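Local structure of 3-alpha-hydroxysteroid dehydrogenase (Pseudomonas sp., 2DKN) at residues A[3-9]-A[26-32]; A[82-87]-A[152-157]; A[147-151]-A[198-202]. The protein catalyses the reversible, NAD-dependent oxidation of the 3-alpha-hydroxyl group of steroids to the corresponding ketone, using a Rossmann-type fold. One frame throughout, in Å; residues are numbered along the deposited sequence.

Interaction 1 (A[3-9]-A[26-32]). With NAI (1,4-dihydronicotinamide adenine dinucleotide), chain C.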
# COMPACT_ATOMS: atom_id res chain seq x y z
N VAL A 3 18.34 -4.82 13.95
CA VAL A 3 17.66 -4.91 15.24
C VAL A 3 16.32 -4.16 15.11
O VAL A 3 16.30 -2.97 14.79
CB VAL A 3 18.47 -4.24 16.35
CG1 VAL A 3 17.72 -4.30 17.70
CG2 VAL A 3 19.86 -4.92 16.44
N ILE A 4 15.23 -4.88 15.33
CA ILE A 4 13.89 -4.35 15.08
C ILE A 4 13.02 -4.59 16.30
O ILE A 4 12.93 -5.73 16.78
CB ILE A 4 13.25 -5.02 13.86
CG1 ILE A 4 14.12 -4.83 12.61
CG2 ILE A 4 11.84 -4.46 13.62
CD1 ILE A 4 14.00 -5.98 11.66
N ALA A 5 12.38 -3.52 16.80
CA ALA A 5 11.41 -3.62 17.89
C ALA A 5 10.01 -3.78 17.33
O ALA A 5 9.63 -3.10 16.36
CB ALA A 5 11.48 -2.37 18.74
N ILE A 6 9.21 -4.65 17.95
CA ILE A 6 7.84 -4.89 17.49
C ILE A 6 6.89 -4.84 18.69
O ILE A 6 6.99 -5.69 19.59
CB ILE A 6 7.69 -6.30 16.88
CG1 ILE A 6 8.59 -6.49 15.66
CG2 ILE A 6 6.20 -6.57 16.48
CD1 ILE A 6 8.49 -7.94 15.07
N THR A 7 5.99 -3.86 18.73
CA THR A 7 4.96 -3.88 19.77
C THR A 7 3.85 -4.82 19.32
O THR A 7 3.58 -4.93 18.12
CB THR A 7 4.36 -2.50 20.06
OG1 THR A 7 3.50 -2.10 18.97
CG2 THR A 7 5.47 -1.46 20.31
N GLY A 8 3.23 -5.50 20.28
CA GLY A 8 2.21 -6.51 19.97
C GLY A 8 2.76 -7.84 19.45
O GLY A 8 2.09 -8.56 18.71
N SER A 9 3.98 -8.16 19.85
CA SER A 9 4.70 -9.33 19.36
C SER A 9 4.16 -10.68 19.86
O SER A 9 4.60 -11.72 19.36
CB SER A 9 6.18 -9.24 19.76
OG SER A 9 6.29 -9.12 21.17
N HIS A 26 17.33 -11.45 11.71
CA HIS A 26 17.30 -10.19 12.45
C HIS A 26 17.14 -10.42 13.94
O HIS A 26 16.63 -11.46 14.36
CB HIS A 26 16.15 -9.31 11.98
CG HIS A 26 16.23 -8.96 10.53
ND1 HIS A 26 17.25 -8.18 10.02
CD2 HIS A 26 15.47 -9.33 9.48
CE1 HIS A 26 17.09 -8.07 8.71
NE2 HIS A 26 16.01 -8.75 8.36
N THR A 27 17.56 -9.44 14.71
CA THR A 27 17.34 -9.45 16.15
C THR A 27 16.03 -8.73 16.43
O THR A 27 15.88 -7.57 16.07
CB THR A 27 18.47 -8.73 16.89
OG1 THR A 27 19.70 -9.45 16.70
CG2 THR A 27 18.17 -8.66 18.37
N VAL A 28 15.08 -9.44 17.04
CA VAL A 28 13.75 -8.87 17.30
C VAL A 28 13.58 -8.58 18.79
O VAL A 28 13.87 -9.44 19.62
CB VAL A 28 12.62 -9.82 16.82
CG1 VAL A 28 11.24 -9.24 17.17
CG2 VAL A 28 12.73 -10.08 15.32
N ILE A 29 13.15 -7.36 19.12
CA ILE A 29 12.84 -7.01 20.49
C ILE A 29 11.32 -6.92 20.62
O ILE A 29 10.70 -6.03 20.04
CB ILE A 29 13.48 -5.66 20.88
CG1 ILE A 29 15.02 -5.75 20.78
CG2 ILE A 29 13.02 -5.25 22.27
CD1 ILE A 29 15.70 -4.40 20.71
N GLY A 30 10.71 -7.86 21.33
CA GLY A 30 9.24 -7.89 21.39
C GLY A 30 8.71 -7.13 22.59
O GLY A 30 9.28 -7.22 23.68
N ILE A 31 7.64 -6.36 22.39
CA ILE A 31 6.98 -5.64 23.49
C ILE A 31 5.50 -6.03 23.48
O ILE A 31 4.84 -5.96 22.43
CB ILE A 31 7.07 -4.09 23.31
CG1 ILE A 31 8.53 -3.62 23.13
CG2 ILE A 31 6.37 -3.35 24.48
CD1 ILE A 31 8.93 -3.46 21.67
N ASP A 32 4.98 -6.47 24.62
CA ASP A 32 3.56 -6.82 24.68
C ASP A 32 3.14 -6.74 26.15
O ASP A 32 3.97 -6.45 27.00
CB ASP A 32 3.34 -8.21 24.12
CG ASP A 32 1.95 -8.38 23.51
OD1 ASP A 32 1.85 -8.53 22.27
OD2 ASP A 32 0.95 -8.37 24.28
PA NAI C . -3.92 -9.63 18.29
O1A NAI C . -4.85 -9.37 19.40
O2A NAI C . -3.69 -11.04 17.90
O5B NAI C . -2.50 -8.97 18.61
C5B NAI C . -2.41 -7.69 19.16
C4B NAI C . -1.32 -7.73 20.23
O4B NAI C . -1.27 -6.42 20.75
C3B NAI C . -1.65 -8.69 21.37
O3B NAI C . -0.54 -9.50 21.70
C2B NAI C . -1.91 -7.72 22.51
O2B NAI C . -1.61 -8.23 23.79
C1B NAI C . -1.06 -6.50 22.13
N9A NAI C . -1.61 -5.37 22.89
C8A NAI C . -2.92 -4.92 22.91
N7A NAI C . -2.99 -3.92 23.82
C5A NAI C . -1.76 -3.75 24.39
C6A NAI C . -1.27 -2.89 25.38
N6A NAI C . -2.06 -2.09 26.12
N1A NAI C . 0.07 -2.98 25.73
C2A NAI C . 0.90 -3.89 25.13
N3A NAI C . 0.42 -4.74 24.15
C4A NAI C . -0.90 -4.67 23.81
O3 NAI C . -4.50 -8.74 17.08
PN NAI C . -3.88 -8.53 15.61
O1N NAI C . -2.56 -9.17 15.45
O2N NAI C . -4.95 -8.90 14.66
O5D NAI C . -3.73 -6.93 15.62
C5D NAI C . -2.48 -6.31 15.34
C4D NAI C . -2.80 -4.92 14.80
O4D NAI C . -3.49 -5.09 13.56
C3D NAI C . -3.72 -4.11 15.70
O3D NAI C . -3.27 -2.76 15.68
C2D NAI C . -5.06 -4.17 14.96
O2D NAI C . -5.82 -3.01 15.20
C1D NAI C . -4.60 -4.23 13.51
N1N NAI C . -5.64 -4.76 12.59
C2N NAI C . -6.12 -6.03 12.76
C3N NAI C . -7.08 -6.52 11.89
C7N NAI C . -7.56 -7.94 12.03
O7N NAI C . -8.63 -8.30 11.22
N7N NAI C . -6.98 -8.81 12.89
C4N NAI C . -7.56 -5.72 10.84
C5N NAI C . -7.03 -4.43 10.66
C6N NAI C . -6.07 -3.97 11.55
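Ile4, Ile6 and Gly8 bind alternate residues of strand 27-32 in a parallel ladder. Ile4 N donates to Thr27 O (2.9 Å) and Ile4 O accepts from Ile29 N. The same pattern repeats through Ile6, and the last rung, Gly8 N to Ile31 O at 2.7 Å, is bent to 134° at the hydrogen where strand 3-7 ends. On one face of the sheet Val3 CG1 meets Ile29 CD1 (3.6 Å), while Ala5 CB lies against Ile31 CD1. The other face carries Ile6 CD1 on Val28 CG1 (3.7 Å), and Ile4 CD1 makes a CH-pi contact over one face of the His26 ring, 4.2 Å from its centroid. Farther out, helix 12-23 covers this second face through Leu17 and Leu21, and helix 45-59 packs on the first through Val55 and Cys59. At the C-terminal edge Ser9 OG comes within 3.2 Å of Gly30 CA, a closeness permitted by the missing side chain. Asp32, its CG turned anti to the backbone N (chi1 -152°), grips the adenosine ribose: OD1 accepts from O3B of the coenzyme and OD2 from O2B, both at 2.6 Å, while Ala10 N also donates to OD1. Such a carboxylate closing the first beta-alpha-beta unit, at the 2'-hydroxyl that carries the phosphate in NADP, is consistent with preference for NAD(H).

Interaction 2 (A[82-87]-A[152-157]). With NAI (1,4-dihydronicotinamide adenine dinucleotide), chain C.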
# COMPACT_ATOMS: atom_id res chain seq x y z
N VAL A 82 -9.27 2.03 23.69
CA VAL A 82 -8.99 1.93 22.25
C VAL A 82 -8.10 3.10 21.79
O VAL A 82 -7.06 2.89 21.13
CB VAL A 82 -10.31 1.89 21.43
CG1 VAL A 82 -10.03 1.93 19.94
CG2 VAL A 82 -11.13 0.64 21.80
N VAL A 83 -8.47 4.32 22.18
CA VAL A 83 -7.67 5.49 21.84
C VAL A 83 -6.30 5.46 22.51
O VAL A 83 -5.29 5.76 21.89
CB VAL A 83 -8.43 6.79 22.23
CG1 VAL A 83 -7.50 7.99 22.25
CG2 VAL A 83 -9.60 7.00 21.25
N ALA A 84 -6.26 5.08 23.78
CA ALA A 84 -5.00 5.09 24.52
C ALA A 84 -3.98 4.16 23.88
O ALA A 84 -2.79 4.47 23.81
CB ALA A 84 -5.24 4.68 25.98
N VAL A 85 -4.44 2.99 23.46
CA VAL A 85 -3.51 2.00 22.89
C VAL A 85 -3.28 2.27 21.41
O VAL A 85 -2.14 2.38 20.96
CB VAL A 85 -3.99 0.53 23.06
CG1 VAL A 85 -2.89 -0.42 22.60
CG2 VAL A 85 -4.29 0.26 24.48
N ASN A 86 -4.36 2.38 20.64
CA ASN A 86 -4.22 2.44 19.19
C ASN A 86 -3.58 3.71 18.68
O ASN A 86 -2.94 3.71 17.62
CB ASN A 86 -5.56 2.25 18.48
CG ASN A 86 -6.12 0.85 18.64
OD1 ASN A 86 -5.51 0.01 19.31
ND2 ASN A 86 -7.27 0.58 18.01
N TYR A 87 -3.81 4.81 19.40
CA TYR A 87 -3.17 6.06 19.02
C TYR A 87 -1.92 6.34 19.87
O TYR A 87 -0.80 6.39 19.34
CB TYR A 87 -4.12 7.27 19.08
CG TYR A 87 -3.47 8.48 18.45
CD1 TYR A 87 -3.55 8.70 17.07
CD2 TYR A 87 -2.73 9.37 19.22
CE1 TYR A 87 -2.93 9.80 16.48
CE2 TYR A 87 -2.11 10.46 18.64
CZ TYR A 87 -2.21 10.67 17.28
OH TYR A 87 -1.57 11.77 16.73
N ALA A 152 -14.39 4.64 18.18
CA ALA A 152 -13.05 4.84 18.73
C ALA A 152 -12.01 4.07 17.91
O ALA A 152 -10.88 4.54 17.75
CB ALA A 152 -12.98 4.42 20.20
N TYR A 153 -12.38 2.89 17.44
CA TYR A 153 -11.49 2.11 16.59
C TYR A 153 -11.18 2.81 15.25
O TYR A 153 -10.01 3.02 14.89
CB TYR A 153 -12.08 0.71 16.35
CG TYR A 153 -11.13 -0.20 15.62
CD1 TYR A 153 -10.02 -0.70 16.27
CD2 TYR A 153 -11.34 -0.59 14.29
CE1 TYR A 153 -9.12 -1.54 15.64
CE2 TYR A 153 -10.42 -1.45 13.63
CZ TYR A 153 -9.31 -1.90 14.33
OH TYR A 153 -8.35 -2.76 13.78
N ALA A 154 -12.23 3.19 14.52
CA ALA A 154 -12.05 3.93 13.27
C ALA A 154 -11.35 5.26 13.52
O ALA A 154 -10.47 5.63 12.76
CB ALA A 154 -13.40 4.18 12.58
N GLY A 155 -11.74 5.96 14.58
CA GLY A 155 -11.16 7.28 14.87
C GLY A 155 -9.67 7.13 15.15
O GLY A 155 -8.86 7.89 14.65
N SER A 156 -9.31 6.14 15.96
CA SER A 156 -7.91 6.01 16.38
C SER A 156 -7.07 5.59 15.19
O SER A 156 -5.94 6.05 15.04
CB SER A 156 -7.77 5.04 17.55
OG SER A 156 -8.22 3.73 17.22
N LYS A 157 -7.62 4.73 14.34
CA LYS A 157 -6.88 4.23 13.18
C LYS A 157 -6.74 5.33 12.13
O LYS A 157 -5.66 5.50 11.53
CB LYS A 157 -7.55 2.95 12.62
CG LYS A 157 -7.40 1.77 13.55
CD LYS A 157 -5.93 1.40 13.75
CE LYS A 157 -5.78 0.04 14.45
NZ LYS A 157 -4.32 -0.36 14.57
PA NAI C . -3.92 -9.63 18.29
O1A NAI C . -4.85 -9.37 19.40
O2A NAI C . -3.69 -11.04 17.90
O5B NAI C . -2.50 -8.97 18.61
C5B NAI C . -2.41 -7.69 19.16
C4B NAI C . -1.32 -7.73 20.23
O4B NAI C . -1.27 -6.42 20.75
C3B NAI C . -1.65 -8.69 21.37
O3B NAI C . -0.54 -9.50 21.70
C2B NAI C . -1.91 -7.72 22.51
O2B NAI C . -1.61 -8.23 23.79
C1B NAI C . -1.06 -6.50 22.13
N9A NAI C . -1.61 -5.37 22.89
C8A NAI C . -2.92 -4.92 22.91
N7A NAI C . -2.99 -3.92 23.82
C5A NAI C . -1.76 -3.75 24.39
C6A NAI C . -1.27 -2.89 25.38
N6A NAI C . -2.06 -2.09 26.12
N1A NAI C . 0.07 -2.98 25.73
C2A NAI C . 0.90 -3.89 25.13
N3A NAI C . 0.42 -4.74 24.15
C4A NAI C . -0.90 -4.67 23.81
O3 NAI C . -4.50 -8.74 17.08
PN NAI C . -3.88 -8.53 15.61
O1N NAI C . -2.56 -9.17 15.45
O2N NAI C . -4.95 -8.90 14.66
O5D NAI C . -3.73 -6.93 15.62
C5D NAI C . -2.48 -6.31 15.34
C4D NAI C . -2.80 -4.92 14.80
O4D NAI C . -3.49 -5.09 13.56
C3D NAI C . -3.72 -4.11 15.70
O3D NAI C . -3.27 -2.76 15.68
C2D NAI C . -5.06 -4.17 14.96
O2D NAI C . -5.82 -3.01 15.20
C1D NAI C . -4.60 -4.23 13.51
N1N NAI C . -5.64 -4.76 12.59
C2N NAI C . -6.12 -6.03 12.76
C3N NAI C . -7.08 -6.52 11.89
C7N NAI C . -7.56 -7.94 12.03
O7N NAI C . -8.63 -8.30 11.22
N7N NAI C . -6.98 -8.81 12.89
C4N NAI C . -7.56 -5.72 10.84
C5N NAI C . -7.03 -4.43 10.66
C6N NAI C . -6.07 -3.97 11.55
O HOH W 1 -2.92 1.45 15.97
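Along the backbone Val82 lies nearest Ala152 and Tyr87 nearest Ser156, where helices 79-102 and 149-166 run roughly side by side in the same sense, their local axes 8.9 Å apart at closest and inclined at 31°. Residues 84-87 make a wider, pi-type turn. Ser156 is the knob of the interface, set in a hole formed by Val82, Val83, Asn86 and Tyr87. Its OG, placed between the backbone N and carbonyl carbon (chi1 61°), lies 3.3 Å from Asn86 CB, within reach of the carbonyls of Ala152 and Tyr153, and takes a weak bond from Asn86 ND2. One turn earlier, Val82 CG1 rests on Ala152 O (3.5 Å) and on the Ala152 methyl. The Asn86 amide stands 74° from the Tyr153 ring and brings ND2 obliquely to CD1, 3.5 Å away, while Val72 N holds OD1. Lys157 bends at chi2, its CG lying over one face of the Tyr153 ring, and its NZ reaches the nicotinamide ribose, donating to O3D of the coenzyme at 2.8 Å and weakly to O2D. Tyr153 OH shares a hydrogen bond with that O2D (2.9 Å), which lies at the ring edge, and Val85 CG2 touches the adenine at N6A (3.6 Å). A water joins Lys157 NZ (2.7 Å) to Asn86 O. The Tyr-x-x-x-Lys spacing, the nearby Asn86 and the bridging water are consistent with the Asn-Ser-Tyr-Lys tetrad and proton relay of short-chain dehydrogenases, with Ser114 touching Tyr153. Helices 126-133 and 136-146 both pack on Val83, and Lys157 NZ also donates to Val112 O at the end of strand 108-112.

Interaction 3 (A[147-151]-A[198-202])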
# COMPACT_ATOMS: atom_id res chain seq x y z
N GLY A 147 -19.28 7.25 22.65
CA GLY A 147 -20.05 6.07 23.07
C GLY A 147 -19.96 4.67 22.48
O GLY A 147 -20.61 3.74 22.97
N GLN A 148 -19.18 4.50 21.42
CA GLN A 148 -19.15 3.20 20.76
C GLN A 148 -17.74 2.82 20.37
O GLN A 148 -17.06 3.59 19.71
CB GLN A 148 -20.04 3.21 19.54
CG GLN A 148 -21.52 3.37 19.87
CD GLN A 148 -22.38 3.38 18.65
OE1 GLN A 148 -23.03 4.38 18.32
NE2 GLN A 148 -22.38 2.26 17.93
N THR A 149 -17.32 1.62 20.75
CA THR A 149 -15.93 1.24 20.50
C THR A 149 -15.57 1.25 19.02
O THR A 149 -14.42 1.54 18.68
CB THR A 149 -15.60 -0.14 21.09
OG1 THR A 149 -16.54 -1.09 20.60
CG2 THR A 149 -15.65 -0.10 22.62
N HIS A 150 -16.52 0.94 18.13
CA HIS A 150 -16.19 0.94 16.70
C HIS A 150 -15.80 2.33 16.19
O HIS A 150 -15.04 2.44 15.24
CB HIS A 150 -17.28 0.29 15.83
CG HIS A 150 -18.39 1.21 15.42
ND1 HIS A 150 -19.52 1.39 16.19
CD2 HIS A 150 -18.57 1.94 14.29
CE1 HIS A 150 -20.34 2.23 15.57
NE2 HIS A 150 -19.79 2.58 14.42
N LEU A 151 -16.36 3.37 16.80
CA LEU A 151 -16.05 4.74 16.43
C LEU A 151 -14.70 5.11 16.97
O LEU A 151 -13.93 5.80 16.31
CB LEU A 151 -17.09 5.72 16.94
CG LEU A 151 -18.44 5.51 16.23
CD1 LEU A 151 -19.56 6.32 16.89
CD2 LEU A 151 -18.32 5.83 14.77
N PRO A 198 -21.71 -10.10 20.22
CA PRO A 198 -23.14 -9.81 20.06
C PRO A 198 -23.40 -8.53 19.25
O PRO A 198 -24.16 -8.56 18.28
CB PRO A 198 -23.63 -9.62 21.50
CG PRO A 198 -22.72 -10.48 22.31
CD PRO A 198 -21.37 -10.40 21.62
N ARG A 199 -22.77 -7.43 19.64
CA ARG A 199 -22.99 -6.14 18.99
C ARG A 199 -22.40 -6.05 17.57
O ARG A 199 -23.10 -5.64 16.63
CB ARG A 199 -22.45 -5.01 19.88
CG ARG A 199 -22.24 -3.68 19.18
CD ARG A 199 -23.55 -2.97 18.93
NE ARG A 199 -23.36 -1.64 18.36
CZ ARG A 199 -23.29 -1.39 17.05
NH1 ARG A 199 -23.39 -2.38 16.17
NH2 ARG A 199 -23.12 -0.14 16.61
N TYR A 200 -21.14 -6.45 17.40
CA TYR A 200 -20.43 -6.26 16.11
C TYR A 200 -20.23 -7.47 15.19
O TYR A 200 -19.67 -7.33 14.09
CB TYR A 200 -19.06 -5.62 16.39
CG TYR A 200 -19.17 -4.24 16.96
CD1 TYR A 200 -18.82 -3.98 18.28
CD2 TYR A 200 -19.63 -3.18 16.17
CE1 TYR A 200 -18.91 -2.69 18.80
CE2 TYR A 200 -19.73 -1.89 16.69
CZ TYR A 200 -19.36 -1.66 18.01
OH TYR A 200 -19.45 -0.39 18.53
N GLY A 201 -20.66 -8.66 15.61
CA GLY A 201 -20.46 -9.87 14.81
C GLY A 201 -21.05 -9.85 13.41
O GLY A 201 -20.40 -10.25 12.44
N GLU A 202 -22.30 -9.40 13.30
CA GLU A 202 -22.97 -9.34 12.00
C GLU A 202 -22.22 -8.36 11.11
O GLU A 202 -21.95 -8.66 9.95
CB GLU A 202 -24.43 -8.88 12.15
CG GLU A 202 -25.25 -8.94 10.86
CD GLU A 202 -25.11 -7.70 9.98
OE1 GLU A 202 -24.92 -6.58 10.53
OE2 GLU A 202 -25.20 -7.84 8.74
O HOH W 2 -19.54 -0.01 21.81
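His150 receives the hydroxyl of Tyr200 at the start of helix 149-166, and this is where the contact is tight. His150 N donates to Tyr200 OH at 3.2 Å, and ND1 of the same residue meets that oxygen at 2.9 Å in a hydrogen bond whose proton could sit on either side. The phenol oxygen is therefore gripped twice by one residue, once by backbone and once by side chain. His150 CG lies between its backbone N and carbonyl carbon (chi1 86°), which curls the imidazole back so that ND1 and the main-chain N converge on one target. The hydroxyl arrives at the imidazole edge, in its plane, and the two rings are inclined at 64°. His150 CB also packs on Tyr200 CE2 (3.4 Å). Along the other flank of the phenol, Thr149 OG1 approaches CE1 to 3.4 Å, obliquely to the ring, though its hydrogen bond goes to Val74 O.

Toward solvent the contact thins out. A water accepts from Thr149 N (3.0 Å) and bonds weakly to Tyr200 OH, and Gln148 CB stands 3.8 Å from that oxygen. Exposed Arg199 folds back on its neighbour: its CG lies over the centre of the Tyr200 ring, and Tyr200 CE2 lies over the centre of its guanidinium. Arg199 NH2 comes no closer than 3.8 Å to the His150 ring.

Gln148 is the N-cap residue of helix 149-166, following the end of helix 136-146, whereas Tyr200 follows helix 189-196 and leads into helix 201-205. The contact thus ties the head of the helix bearing Tyr153 to the region after strand 177-183, probably the counterpart of the substrate-binding segment of short-chain dehydrogenases, with Val74 touching both His150 and Tyr200.

Along the chain interaction 1 closes first, in the opening beta-alpha-beta unit, whereas interactions 2 and 3 interleave, their segments alternating. Interactions 1 and 2 lie on opposite sides of the chain's centre, about 21 Å between centres, yet both touch the same coenzyme: interaction 1 binds the adenosine ribose, interaction 2 the nicotinamide ribose, with Val85 also against the adenine, so NADH spans the C-terminal edge of the parallel sheet between them. Interactions 2 and 3 share helix 149-166, their centres about 14 Å apart, and adjoin at residues 151 and 152. Interaction 3 lies about 30 Å from interaction 1, and a single helix joins the coenzyme site, at Tyr153 and Lys157, to this surface contact at its N-terminus.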